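Local coordinates for ATP-dependent 6-phosphofructokinase subunit beta (PDB 3O8O), which catalyses the ATP-dependent phosphorylation of fructose 6-phosphate to fructose 1,6-bisphosphate, the first committing step of glycolysis, at residues R27-F31 / D757-G761; R87-A91 / F117-W121; S153-D157 / M197-W203; I476-Q481 / Y510-I515. All coordinates share one frame; numbering follows the deposited sequence.

Contact 1: R27-F31 / D757-G761; sequences RSAIF and DHLVG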
loop_
_atom_site.group_PDB
_atom_site.type_symbol
_atom_site.label_atom_id
_atom_site.label_comp_id
_atom_site.label_asym_id
_atom_site.label_seq_id
_atom_site.Cartn_x
_atom_site.Cartn_y
_atom_site.Cartn_z
ATOM N N ARG B 27 9.422 -23.668 -33.291
ATOM C CA ARG B 27 8.142 -23.542 -32.575
ATOM C C ARG B 27 6.965 -23.385 -33.526
ATOM O O ARG B 27 5.945 -24.067 -33.383
ATOM C CB ARG B 27 8.149 -22.345 -31.608
ATOM C CG ARG B 27 9.093 -22.475 -30.412
ATOM C CD ARG B 27 8.554 -23.442 -29.434
ATOM N NE ARG B 27 9.468 -23.715 -28.324
ATOM C CZ ARG B 27 9.754 -22.865 -27.338
ATOM N NH1 ARG B 27 9.203 -21.666 -27.311
ATOM N NH2 ARG B 27 10.575 -23.232 -26.365
ATOM N N SER B 28 7.109 -22.472 -34.481
ATOM C CA SER B 28 6.073 -22.214 -35.475
ATOM C C SER B 28 5.692 -23.517 -36.163
ATOM O O SER B 28 4.515 -23.838 -36.320
ATOM C CB SER B 28 6.583 -21.219 -36.518
ATOM O OG SER B 28 6.965 -19.982 -35.937
ATOM N N ALA B 29 6.701 -24.266 -36.578
ATOM C CA ALA B 29 6.454 -25.542 -37.216
ATOM C C ALA B 29 5.631 -26.427 -36.269
ATOM O O ALA B 29 4.521 -26.832 -36.620
ATOM C CB ALA B 29 7.788 -26.231 -37.575
ATOM N N ILE B 30 6.165 -26.708 -35.078
ATOM C CA ILE B 30 5.479 -27.568 -34.118
ATOM C C ILE B 30 4.080 -27.098 -33.829
ATOM O O ILE B 30 3.181 -27.913 -33.590
ATOM C CB ILE B 30 6.207 -27.669 -32.773
ATOM C CG1 ILE B 30 7.621 -28.222 -32.977
ATOM C CG2 ILE B 30 5.444 -28.612 -31.847
ATOM C CD1 ILE B 30 8.374 -28.573 -31.672
ATOM N N PHE B 31 3.899 -25.784 -33.853
ATOM C CA PHE B 31 2.592 -25.192 -33.604
ATOM C C PHE B 31 1.624 -25.561 -34.728
ATOM O O PHE B 31 0.491 -25.971 -34.465
ATOM C CB PHE B 31 2.717 -23.674 -33.513
ATOM C CG PHE B 31 1.437 -22.980 -33.132
ATOM C CD1 PHE B 31 0.925 -23.081 -31.836
ATOM C CD2 PHE B 31 0.741 -22.217 -34.074
ATOM C CE1 PHE B 31 -0.253 -22.434 -31.482
ATOM C CE2 PHE B 31 -0.446 -21.559 -33.738
ATOM C CZ PHE B 31 -0.941 -21.670 -32.435
ATOM N N ASP B 757 1.958 -15.398 -27.561
ATOM C CA ASP B 757 1.385 -16.520 -26.840
ATOM C C ASP B 757 1.706 -17.848 -27.541
ATOM O O ASP B 757 2.128 -18.829 -26.899
ATOM C CB ASP B 757 -0.150 -16.381 -26.717
ATOM C CG ASP B 757 -0.575 -15.462 -25.592
ATOM O OD1 ASP B 757 0.014 -15.530 -24.504
ATOM O OD2 ASP B 757 -1.518 -14.677 -25.785
ATOM N N HIS B 758 1.508 -17.870 -28.859
ATOM C CA HIS B 758 1.708 -19.086 -29.629
ATOM C C HIS B 758 3.101 -19.645 -29.494
ATOM O O HIS B 758 3.285 -20.842 -29.254
ATOM C CB HIS B 758 1.382 -18.828 -31.092
ATOM C CG HIS B 758 -0.060 -18.519 -31.342
ATOM N ND1 HIS B 758 -0.519 -18.039 -32.553
ATOM C CD2 HIS B 758 -1.151 -18.644 -30.547
ATOM C CE1 HIS B 758 -1.830 -17.884 -32.491
ATOM N NE2 HIS B 758 -2.238 -18.244 -31.285
ATOM N N LEU B 759 4.082 -18.764 -29.632
ATOM C CA LEU B 759 5.478 -19.155 -29.559
ATOM C C LEU B 759 5.867 -19.760 -28.232
ATOM O O LEU B 759 6.888 -20.433 -28.111
ATOM C CB LEU B 759 6.357 -17.944 -29.823
ATOM C CG LEU B 759 6.494 -17.579 -31.288
ATOM C CD1 LEU B 759 7.212 -16.265 -31.456
ATOM C CD2 LEU B 759 7.266 -18.701 -31.957
ATOM N N VAL B 760 5.048 -19.534 -27.225
ATOM C CA VAL B 760 5.393 -20.033 -25.921
ATOM C C VAL B 760 4.330 -20.997 -25.404
ATOM O O VAL B 760 4.452 -21.528 -24.297
ATOM C CB VAL B 760 5.608 -18.834 -25.007
ATOM C CG1 VAL B 760 4.330 -18.075 -24.875
ATOM C CG2 VAL B 760 6.153 -19.274 -23.685
ATOM N N GLY B 761 3.302 -21.217 -26.234
ATOM C CA GLY B 761 2.217 -22.144 -25.914
ATOM C C GLY B 761 1.152 -21.743 -24.887
ATOM O O GLY B 761 0.594 -22.595 -24.166
#
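Arg27 of helix 18-32 donates one hydrogen bond to helix 750-760, from NH1 to Leu759 O at 2.7 Å. NH1 lies nearly in line with the carbonyl, but the N-H is not straight, with 136° at the hydrogen. The arginine chain bends at chi2 (-73°), and its methylenes run past the same carbonyl. Arg27 CB also packs on Leu759 CD2 at 3.8 Å. Farther along, Phe31 and His758 form an offset stack with centroids 4.4 Å apart and planes at 24°. Phe31 CZ lies over the centre of the imidazole. His758 CB covers the phenyl face near its rim.

Trp59 positions the arginine: its carbonyl accepts a bond from NE, and its ring makes a cation-pi contact. With an alanine here, Leu759 O would probably lose its cationic donor and Trp59 the group its carbonyl and ring hold. Leu759 also touches Thr304 of helix 297-316. Gly761 takes a positive phi in a Schellman motif, which places the arginine at a helix C terminus, where a positive charge is probably favoured. This is a helix side packed on the C-terminal turn of another helix, joining the catalytic and regulatory halves of a two-domain phosphofructokinase, away from the annotated sites.

Contact 2: R87-A91 / F117-W121; sequences RLLGA and FRSEW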
loop_
_atom_site.group_PDB
_atom_site.type_symbol
_atom_site.label_atom_id
_atom_site.label_comp_id
_atom_site.label_asym_id
_atom_site.label_seq_id
_atom_site.Cartn_x
_atom_site.Cartn_y
_atom_site.Cartn_z
ATOM N N ARG B 87 25.257 -33.089 -53.216
ATOM C CA ARG B 87 23.859 -32.678 -53.364
ATOM C C ARG B 87 22.935 -33.892 -53.470
ATOM O O ARG B 87 21.757 -33.824 -53.134
ATOM C CB ARG B 87 23.686 -31.789 -54.597
ATOM C CG ARG B 87 24.327 -30.422 -54.455
ATOM C CD ARG B 87 24.311 -29.634 -55.762
ATOM N NE ARG B 87 24.979 -30.370 -56.836
ATOM C CZ ARG B 87 25.045 -29.955 -58.097
ATOM N NH1 ARG B 87 24.491 -28.796 -58.452
ATOM N NH2 ARG B 87 25.633 -30.718 -59.011
ATOM N N LEU B 88 23.460 -35.015 -53.941
ATOM C CA LEU B 88 22.631 -36.203 -54.043
ATOM C C LEU B 88 22.406 -36.719 -52.621
ATOM O O LEU B 88 21.272 -36.988 -52.211
ATOM N N LEU B 89 23.496 -36.853 -51.870
ATOM C CA LEU B 89 23.415 -37.323 -50.492
ATOM C C LEU B 89 22.466 -36.435 -49.699
ATOM O O LEU B 89 21.647 -36.922 -48.914
ATOM C CB LEU B 89 24.799 -37.303 -49.846
ATOM C CG LEU B 89 25.723 -38.448 -50.257
ATOM C CD1 LEU B 89 27.068 -38.277 -49.589
ATOM C CD2 LEU B 89 25.086 -39.775 -49.869
ATOM N N GLY B 90 22.586 -35.128 -49.917
ATOM C CA GLY B 90 21.734 -34.182 -49.226
ATOM C C GLY B 90 20.287 -34.588 -49.382
ATOM O O GLY B 90 19.587 -34.817 -48.396
ATOM N N ALA B 91 19.839 -34.689 -50.629
ATOM C CA ALA B 91 18.464 -35.080 -50.906
ATOM C C ALA B 91 18.125 -36.447 -50.273
ATOM O O ALA B 91 17.044 -36.620 -49.700
ATOM C CB ALA B 91 18.224 -35.110 -52.417
ATOM N N PHE B 117 19.419 -26.029 -55.458
ATOM C CA PHE B 117 19.124 -27.345 -54.901
ATOM C C PHE B 117 17.673 -27.702 -55.205
ATOM O O PHE B 117 17.377 -28.800 -55.688
ATOM C CB PHE B 117 19.347 -27.350 -53.382
ATOM C CG PHE B 117 19.264 -28.723 -52.756
ATOM C CD1 PHE B 117 20.009 -29.783 -53.259
ATOM C CD2 PHE B 117 18.433 -28.958 -51.668
ATOM C CE1 PHE B 117 19.920 -31.048 -52.695
ATOM C CE2 PHE B 117 18.343 -30.229 -51.098
ATOM C CZ PHE B 117 19.087 -31.272 -51.613
ATOM N N ARG B 118 16.777 -26.761 -54.933
ATOM C CA ARG B 118 15.358 -26.966 -55.170
ATOM C C ARG B 118 15.086 -27.388 -56.612
ATOM O O ARG B 118 14.396 -28.381 -56.870
ATOM C CB ARG B 118 14.580 -25.687 -54.863
ATOM C CG ARG B 118 13.100 -25.929 -54.711
ATOM C CD ARG B 118 12.298 -24.649 -54.811
ATOM N NE ARG B 118 10.861 -24.933 -54.808
ATOM C CZ ARG B 118 9.911 -24.027 -55.024
ATOM N NH1 ARG B 118 10.231 -22.759 -55.260
ATOM N NH2 ARG B 118 8.636 -24.396 -55.024
ATOM N N SER B 119 15.625 -26.630 -57.556
ATOM C CA SER B 119 15.421 -26.934 -58.967
ATOM C C SER B 119 16.046 -28.278 -59.347
ATOM O O SER B 119 15.462 -29.077 -60.090
ATOM C CB SER B 119 16.004 -25.808 -59.819
ATOM O OG SER B 119 15.296 -24.595 -59.577
ATOM N N GLU B 120 17.233 -28.524 -58.819
ATOM C CA GLU B 120 17.946 -29.764 -59.081
ATOM C C GLU B 120 17.338 -30.956 -58.320
ATOM O O GLU B 120 17.748 -32.091 -58.511
ATOM C CB GLU B 120 19.407 -29.571 -58.690
ATOM C CG GLU B 120 20.317 -30.708 -59.038
ATOM C CD GLU B 120 21.744 -30.418 -58.618
ATOM O OE1 GLU B 120 22.655 -31.201 -58.978
ATOM O OE2 GLU B 120 21.956 -29.397 -57.920
ATOM N N TRP B 121 16.353 -30.696 -57.471
ATOM C CA TRP B 121 15.721 -31.758 -56.691
ATOM C C TRP B 121 15.115 -32.873 -57.556
ATOM O O TRP B 121 15.470 -34.053 -57.411
ATOM C CB TRP B 121 14.643 -31.157 -55.755
ATOM C CG TRP B 121 13.936 -32.139 -54.802
ATOM C CD1 TRP B 121 12.731 -32.766 -55.005
ATOM C CD2 TRP B 121 14.401 -32.575 -53.515
ATOM N NE1 TRP B 121 12.421 -33.559 -53.929
ATOM C CE2 TRP B 121 13.422 -33.464 -52.997
ATOM C CE3 TRP B 121 15.545 -32.305 -52.750
ATOM C CZ2 TRP B 121 13.554 -34.085 -51.746
ATOM C CZ3 TRP B 121 15.675 -32.925 -51.509
ATOM C CH2 TRP B 121 14.678 -33.806 -51.020
#
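Where the helices before and after strand 101-106 of the catalytic PFK domain cross, Arg87 and Ala91 of helix 84-97 meet Phe117, Glu120 and Trp121 of helix 108-129. The short segments cross at -78°, with their axes 11.1 Å apart.

At one end Arg87 and Glu120 form a salt bridge, NH1 to OE2 at 2.7 Å. The two side chains cross at about a right angle. The carboxylate sits over one face of the guanidinium, toward its rim, and the two planes are 78° apart. Glu120 reaches it with an extended chain whose CG is anti to the backbone N (chi1 -174°). The exact fit of the two groups is doubtful, because other atoms of the pair are too close in the model.

At the buried end the Phe117 ring turns its edge to the backbone of helix 84-97. CE1 lies 3.4 Å from Arg87 O, and CZ lies 3.6 Å from Ala91 N.

These helices belong to the alternating alpha/beta order of the domain. Residues near the start of helix 108-129 are predicted to bind ATP; the Phe117 side chain is about 10 Å from that of one of them, Ser110.

The apolar packing is that of Ala91 CB against two aromatic rings. It is 4.0 Å from Phe117 CZ and 3.5 Å from Trp121 CZ3, approaching the indole obliquely. Phe117 CZ in turn lies at the edge of the indole, in its plane. Trp121 NE1 is hydrogen-bonded to Met142 O, which helps fix the ring. Phe117 and Trp121 both touch Leu145, just before strand 146-151.

Contact 3: S153-D157 / M197-W203; sequences SIDND and MGRNCGW. With F6P (6-O-phosphono-beta-D-fructofuranose), chain K.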
loop_
_atom_site.group_PDB
_atom_site.type_symbol
_atom_site.label_atom_id
_atom_site.label_comp_id
_atom_site.label_asym_id
_atom_site.label_seq_id
_atom_site.Cartn_x
_atom_site.Cartn_y
_atom_site.Cartn_z
ATOM N N SER B 153 22.565 -11.513 -41.703
ATOM C CA SER B 153 23.894 -10.987 -41.966
ATOM C C SER B 153 24.078 -9.653 -41.265
ATOM O O SER B 153 23.149 -8.848 -41.221
ATOM C CB SER B 153 24.078 -10.810 -43.467
ATOM O OG SER B 153 25.374 -10.329 -43.741
ATOM N N ILE B 154 25.263 -9.415 -40.714
ATOM C CA ILE B 154 25.491 -8.139 -40.044
ATOM C C ILE B 154 25.710 -6.977 -41.014
ATOM O O ILE B 154 25.608 -5.812 -40.607
ATOM C CB ILE B 154 26.717 -8.161 -39.081
ATOM C CG1 ILE B 154 27.983 -8.566 -39.820
ATOM C CG2 ILE B 154 26.467 -9.095 -37.940
ATOM C CD1 ILE B 154 29.231 -8.414 -38.969
ATOM N N ASP B 155 25.987 -7.305 -42.285
ATOM C CA ASP B 155 26.267 -6.322 -43.347
ATOM C C ASP B 155 25.116 -5.463 -43.876
ATOM O O ASP B 155 25.349 -4.347 -44.330
ATOM C CB ASP B 155 26.923 -7.024 -44.527
ATOM C CG ASP B 155 28.129 -7.867 -44.113
ATOM O OD1 ASP B 155 28.871 -7.469 -43.180
ATOM O OD2 ASP B 155 28.344 -8.927 -44.743
ATOM N N ASN B 156 23.887 -5.975 -43.805
ATOM C CA ASN B 156 22.699 -5.257 -44.282
ATOM C C ASN B 156 22.933 -4.838 -45.723
ATOM O O ASN B 156 22.829 -3.663 -46.059
ATOM C CB ASN B 156 22.415 -4.015 -43.410
ATOM C CG ASN B 156 20.956 -3.549 -43.503
ATOM O OD1 ASN B 156 20.040 -4.367 -43.521
ATOM N ND2 ASN B 156 20.740 -2.237 -43.544
ATOM N N ASP B 157 23.261 -5.801 -46.576
ATOM C CA ASP B 157 23.516 -5.488 -47.974
ATOM C C ASP B 157 22.708 -6.322 -48.972
ATOM O O ASP B 157 23.138 -6.519 -50.106
ATOM C CB ASP B 157 25.006 -5.622 -48.283
ATOM C CG ASP B 157 25.479 -7.048 -48.238
ATOM O OD1 ASP B 157 24.637 -7.966 -48.215
ATOM O OD2 ASP B 157 26.703 -7.256 -48.237
ATOM N N MET B 197 33.414 -3.597 -40.093
ATOM C CA MET B 197 33.014 -4.621 -41.051
ATOM C C MET B 197 31.942 -4.144 -42.006
ATOM O O MET B 197 31.611 -2.958 -42.039
ATOM C CB MET B 197 32.500 -5.873 -40.338
ATOM C CG MET B 197 33.542 -6.614 -39.542
ATOM S SD MET B 197 32.986 -8.268 -39.236
ATOM C CE MET B 197 34.507 -9.113 -38.843
ATOM N N GLY B 198 31.400 -5.083 -42.776
ATOM C CA GLY B 198 30.356 -4.748 -43.721
ATOM C C GLY B 198 30.631 -5.263 -45.118
ATOM O O GLY B 198 29.821 -5.081 -46.033
ATOM N N ARG B 199 31.777 -5.911 -45.295
ATOM C CA ARG B 199 32.131 -6.442 -46.604
ATOM C C ARG B 199 32.158 -5.296 -47.619
ATOM O O ARG B 199 33.021 -4.416 -47.558
ATOM C CB ARG B 199 31.100 -7.484 -47.021
ATOM C CG ARG B 199 31.476 -8.287 -48.232
ATOM C CD ARG B 199 30.427 -9.369 -48.496
ATOM N NE ARG B 199 30.358 -10.395 -47.454
ATOM C CZ ARG B 199 31.214 -11.412 -47.349
ATOM N NH1 ARG B 199 32.200 -11.541 -48.224
ATOM N NH2 ARG B 199 31.104 -12.308 -46.372
ATOM N N ASN B 200 31.198 -5.288 -48.538
ATOM C CA ASN B 200 31.165 -4.244 -49.559
ATOM C C ASN B 200 30.079 -3.221 -49.333
ATOM O O ASN B 200 29.846 -2.358 -50.179
ATOM C CB ASN B 200 30.997 -4.862 -50.953
ATOM C CG ASN B 200 32.166 -5.781 -51.339
ATOM O OD1 ASN B 200 33.333 -5.369 -51.322
ATOM N ND2 ASN B 200 31.853 -7.028 -51.691
ATOM N N CYS B 201 29.405 -3.328 -48.194
ATOM C CA CYS B 201 28.342 -2.396 -47.852
ATOM C C CYS B 201 28.868 -1.419 -46.835
ATOM O O CYS B 201 29.797 -1.723 -46.098
ATOM C CB CYS B 201 27.154 -3.134 -47.276
ATOM S SG CYS B 201 25.749 -2.052 -47.067
ATOM N N GLY B 202 28.287 -0.236 -46.798
ATOM C CA GLY B 202 28.759 0.759 -45.857
ATOM C C GLY B 202 27.691 1.167 -44.866
ATOM O O GLY B 202 27.826 2.176 -44.162
ATOM N N TRP B 203 26.624 0.373 -44.806
ATOM C CA TRP B 203 25.513 0.636 -43.895
ATOM C C TRP B 203 25.974 0.754 -42.440
ATOM O O TRP B 203 25.535 1.650 -41.719
ATOM C CB TRP B 203 24.465 -0.472 -43.999
ATOM C CG TRP B 203 23.270 -0.164 -43.181
ATOM C CD1 TRP B 203 22.234 0.667 -43.512
ATOM C CD2 TRP B 203 23.012 -0.623 -41.860
ATOM N NE1 TRP B 203 21.345 0.753 -42.471
ATOM C CE2 TRP B 203 21.799 -0.033 -41.443
ATOM C CE3 TRP B 203 23.690 -1.474 -40.984
ATOM C CZ2 TRP B 203 21.246 -0.274 -40.185
ATOM C CZ3 TRP B 203 23.143 -1.708 -39.737
ATOM C CH2 TRP B 203 21.929 -1.111 -39.348
HETATM O O1 F6P K . 29.395 -12.283 -43.679
HETATM C C1 F6P K . 29.993 -11.022 -43.981
HETATM C C2 F6P K . 31.151 -10.763 -43.016
HETATM O O2 F6P K . 30.710 -10.722 -41.665
HETATM C C3 F6P K . 31.859 -9.443 -43.314
HETATM O O3 F6P K . 31.282 -8.343 -42.600
HETATM C C4 F6P K . 33.328 -9.802 -42.934
HETATM O O4 F6P K . 34.284 -8.963 -43.589
HETATM C C5 F6P K . 33.399 -11.302 -43.357
HETATM O O5 F6P K . 32.088 -11.802 -43.095
HETATM C C6 F6P K . 34.300 -12.139 -42.480
HETATM O O6 F6P K . 34.224 -13.462 -43.014
HETATM P P F6P K . 35.077 -14.471 -42.098
HETATM O O1P F6P K . 34.458 -14.512 -40.749
HETATM O O2P F6P K . 35.008 -15.949 -42.732
HETATM O O3P F6P K . 36.617 -13.969 -41.956
#
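Asn156 and Trp203 make up the close-packed inner part of this contact. Asn156 CG lies opposite the backbone N (chi1 -158°), which carries the amide over one face of the indole. ND2 is 3.2 Å from Trp203 CE2, and the two planes are 69° apart. Asn156 CB lies over the same face, nearest CE3 and CD2. The amide is fixed from outside: OD1 accepts from Thr164 N, and ND2 donates to Asp162 O. Tyr168 meets the indole edge-to-face. Nearby, Cys201 SG accepts a bond from Trp203 N at 3.4 Å, and Cys201 CB meets Asp157 CB. Gly198 starts a type II' turn, closed by Cys201 N to Gly198 O at 2.8 Å. At its backbone angles a side chain would collide with neighbouring carbonyl oxygens.

The other side is looser and faces the sugar. Arg199 is exposed, and its salt bridge from NE to Asp155 OD2 is long at 3.7 Å. The place of OD2 is itself less sure. Asp157 OD2 is nearby, 4.9 Å from Arg199 NE, without contact. Ile154 CD1 and Met197 SD touch at 3.8 Å beside the sugar.

Two bonds from the two loops grip one hydroxyl of fructose 6-phosphate. Its O3 donates to Asp155 OD1 at 2.6 Å, and Gly198 N donates to O3 at 3.3 Å. Glu254, His288 and residues of another protein's chain are also hydrogen-bonded to the ligand. The O3 hydroxyl is thus held as both donor and acceptor, which fixes the sugar beside Asp155, the residue predicted to be the proton acceptor.

Contact 4: I476-Q481 / Y510-I515; sequences IAYYFQ and YPAFRI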
loop_
_atom_site.group_PDB
_atom_site.type_symbol
_atom_site.label_atom_id
_atom_site.label_comp_id
_atom_site.label_asym_id
_atom_site.label_seq_id
_atom_site.Cartn_x
_atom_site.Cartn_y
_atom_site.Cartn_z
ATOM N N ILE B 476 5.482 32.882 -21.077
ATOM C CA ILE B 476 6.002 32.060 -22.154
ATOM C C ILE B 476 5.991 32.880 -23.432
ATOM O O ILE B 476 7.046 33.172 -24.005
ATOM C CB ILE B 476 5.134 30.801 -22.394
ATOM C CG1 ILE B 476 4.888 30.057 -21.072
ATOM C CG2 ILE B 476 5.826 29.894 -23.419
ATOM C CD1 ILE B 476 6.167 29.523 -20.416
ATOM N N ALA B 477 4.778 33.243 -23.858
ATOM C CA ALA B 477 4.554 34.026 -25.066
ATOM C C ALA B 477 5.491 35.217 -25.085
ATOM O O ALA B 477 6.118 35.502 -26.116
ATOM C CB ALA B 477 3.103 34.491 -25.125
ATOM N N TYR B 478 5.588 35.900 -23.941
ATOM C CA TYR B 478 6.454 37.062 -23.805
ATOM C C TYR B 478 7.863 36.741 -24.277
ATOM O O TYR B 478 8.307 37.247 -25.306
ATOM C CB TYR B 478 6.507 37.529 -22.359
ATOM C CG TYR B 478 7.526 38.623 -22.135
ATOM C CD1 TYR B 478 7.329 39.904 -22.658
ATOM C CD2 TYR B 478 8.703 38.373 -21.417
ATOM C CE1 TYR B 478 8.278 40.912 -22.473
ATOM C CE2 TYR B 478 9.657 39.369 -21.225
ATOM C CZ TYR B 478 9.441 40.642 -21.755
ATOM O OH TYR B 478 10.382 41.640 -21.564
ATOM N N TYR B 479 8.569 35.908 -23.524
ATOM C CA TYR B 479 9.924 35.534 -23.893
ATOM C C TYR B 479 9.999 35.074 -25.335
ATOM O O TYR B 479 10.973 35.338 -26.041
ATOM C CB TYR B 479 10.420 34.426 -22.986
ATOM C CG TYR B 479 10.818 34.910 -21.621
ATOM C CD1 TYR B 479 11.827 35.858 -21.470
ATOM C CD2 TYR B 479 10.230 34.387 -20.474
ATOM C CE1 TYR B 479 12.248 36.269 -20.210
ATOM C CE2 TYR B 479 10.648 34.788 -19.211
ATOM C CZ TYR B 479 11.662 35.727 -19.087
ATOM O OH TYR B 479 12.122 36.096 -17.840
ATOM N N PHE B 480 8.965 34.375 -25.775
ATOM C CA PHE B 480 8.932 33.895 -27.148
ATOM C C PHE B 480 9.124 35.088 -28.081
ATOM O O PHE B 480 10.110 35.153 -28.845
ATOM C CB PHE B 480 7.589 33.211 -27.431
ATOM C CG PHE B 480 7.689 31.718 -27.583
ATOM C CD1 PHE B 480 8.587 30.986 -26.817
ATOM C CD2 PHE B 480 6.870 31.046 -28.485
ATOM C CE1 PHE B 480 8.669 29.617 -26.943
ATOM C CE2 PHE B 480 6.945 29.665 -28.615
ATOM C CZ PHE B 480 7.847 28.949 -27.842
ATOM N N GLN B 481 8.170 36.023 -28.006
ATOM C CA GLN B 481 8.189 37.242 -28.810
ATOM C C GLN B 481 9.547 37.911 -28.646
ATOM O O GLN B 481 10.194 38.283 -29.635
ATOM C CB GLN B 481 7.098 38.196 -28.335
ATOM C CG GLN B 481 6.941 39.398 -29.217
ATOM C CD GLN B 481 6.047 40.438 -28.603
ATOM O OE1 GLN B 481 5.700 41.433 -29.252
ATOM N NE2 GLN B 481 5.669 40.226 -27.335
ATOM N N TYR B 510 -2.342 35.018 -28.155
ATOM C CA TYR B 510 -0.918 35.284 -27.991
ATOM C C TYR B 510 -0.288 35.013 -29.360
ATOM O O TYR B 510 0.142 33.897 -29.645
ATOM C CB TYR B 510 -0.304 34.335 -26.953
ATOM C CG TYR B 510 -0.800 34.505 -25.530
ATOM C CD1 TYR B 510 -0.025 35.174 -24.574
ATOM C CD2 TYR B 510 -2.029 33.976 -25.129
ATOM C CE1 TYR B 510 -0.460 35.310 -23.259
ATOM C CE2 TYR B 510 -2.476 34.109 -23.812
ATOM C CZ TYR B 510 -1.688 34.778 -22.884
ATOM O OH TYR B 510 -2.141 34.931 -21.591
ATOM N N PRO B 511 -0.225 36.034 -30.229
ATOM C CA PRO B 511 0.352 35.879 -31.569
ATOM C C PRO B 511 1.799 35.366 -31.668
ATOM O O PRO B 511 2.285 35.127 -32.779
ATOM C CB PRO B 511 0.183 37.269 -32.167
ATOM C CG PRO B 511 0.379 38.143 -30.973
ATOM C CD PRO B 511 -0.506 37.453 -29.955
ATOM N N ALA B 512 2.486 35.199 -30.535
ATOM C CA ALA B 512 3.871 34.697 -30.559
ATOM C C ALA B 512 3.911 33.202 -30.906
ATOM O O ALA B 512 4.941 32.663 -31.327
ATOM C CB ALA B 512 4.555 34.938 -29.209
ATOM N N PHE B 513 2.766 32.548 -30.723
ATOM C CA PHE B 513 2.610 31.128 -30.999
ATOM C C PHE B 513 2.073 30.917 -32.407
ATOM O O PHE B 513 1.824 29.789 -32.826
ATOM C CB PHE B 513 1.650 30.511 -29.978
ATOM C CG PHE B 513 2.075 30.714 -28.551
ATOM C CD1 PHE B 513 3.426 30.681 -28.205
ATOM C CD2 PHE B 513 1.131 30.906 -27.547
ATOM C CE1 PHE B 513 3.834 30.833 -26.888
ATOM C CE2 PHE B 513 1.528 31.061 -26.216
ATOM C CZ PHE B 513 2.884 31.023 -25.890
ATOM N N ARG B 514 1.898 32.018 -33.132
ATOM C CA ARG B 514 1.391 31.957 -34.492
ATOM C C ARG B 514 2.470 31.429 -35.433
ATOM O O ARG B 514 2.464 31.737 -36.622
ATOM C CB ARG B 514 0.931 33.345 -34.946
ATOM C CG ARG B 514 -0.182 33.983 -34.104
ATOM C CD ARG B 514 -1.583 33.514 -34.501
ATOM N NE ARG B 514 -2.533 34.629 -34.629
ATOM C CZ ARG B 514 -2.825 35.510 -33.664
ATOM N NH1 ARG B 514 -2.251 35.431 -32.467
ATOM N NH2 ARG B 514 -3.694 36.487 -33.896
ATOM N N ILE B 515 3.392 30.632 -34.890
ATOM C CA ILE B 515 4.472 30.042 -35.686
ATOM C C ILE B 515 4.256 28.533 -35.823
ATOM O O ILE B 515 3.382 27.964 -35.158
ATOM C CB ILE B 515 5.884 30.298 -35.052
ATOM C CG1 ILE B 515 5.894 29.872 -33.581
ATOM C CG2 ILE B 515 6.265 31.758 -35.186
ATOM C CD1 ILE B 515 7.274 29.938 -32.924
#
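Gln481 and Ala512 bring the backbones closest, CA to CA 5.3 Å, where helix 473-483 passes the short 3-10 segment 511-513. No hydrogen bond crosses the contact, and the packing is apolar.

Phe513 fills the middle. With CG turned away from its own carbonyl carbon (chi1 -56°), the ring leaves the 3-10 segment and lies against Ala477 and Phe480. Its edge points at the face of Phe480 in an offset edge-to-face pair, centroids 5.3 Å apart and planes at 76°. The CD1 and CE1 side of the ring makes this approach. Phe513 CZ reaches Ala477 CB at 3.6 Å, and Ile476 CG2 lies near its plane at the edge, 4.0 Å from CZ. A serine in its place would probably cost Phe480 this edge-on ring and open a gap beside Ala477.

The two segments belong to the alpha/beta core of the regulatory PFK domain. Helix 473-483 runs into strand 487-492 of the sheet, helix 494-504 follows, and the loop holding residues 510-515 leads to strand 519-521.

Ala477 CB also meets the Tyr510 ring obliquely, so the methyl has an aromatic ring of each of two loop residues against it. Ala512 CB sits 3.5 Å from Ala477 O and 3.9 Å from Phe480 CB. That carbonyl is already bonded to Gln481 N within the helix. Ile515 CD1 reaches Phe480 CE2 at 4.3 Å, and Phe485 adds a second edge-to-face partner for Phe480. Arg507 donates to the carbonyls of Phe513 and Ile515.

From the N terminus, contact 1 opens first, at residues 27-31 on helix 18-32, and closes last, at 757-761 on helix 750-760, so its loop encloses the other three. Within it, contacts 2, 3 and 4 follow in series, and none cross. Contact 2 closes a short loop through strand 101-106. Contact 3 joins the loop after strand 146-151 of the first sheet to that after strand 191-196 of the second, at the sugar site. Contact 4 closes a similar short loop in the regulatory domain, through strand 487-492. Contacts 2 and 4 lie far apart, their centres about 72 Å apart, on opposite sides of the chain's centre.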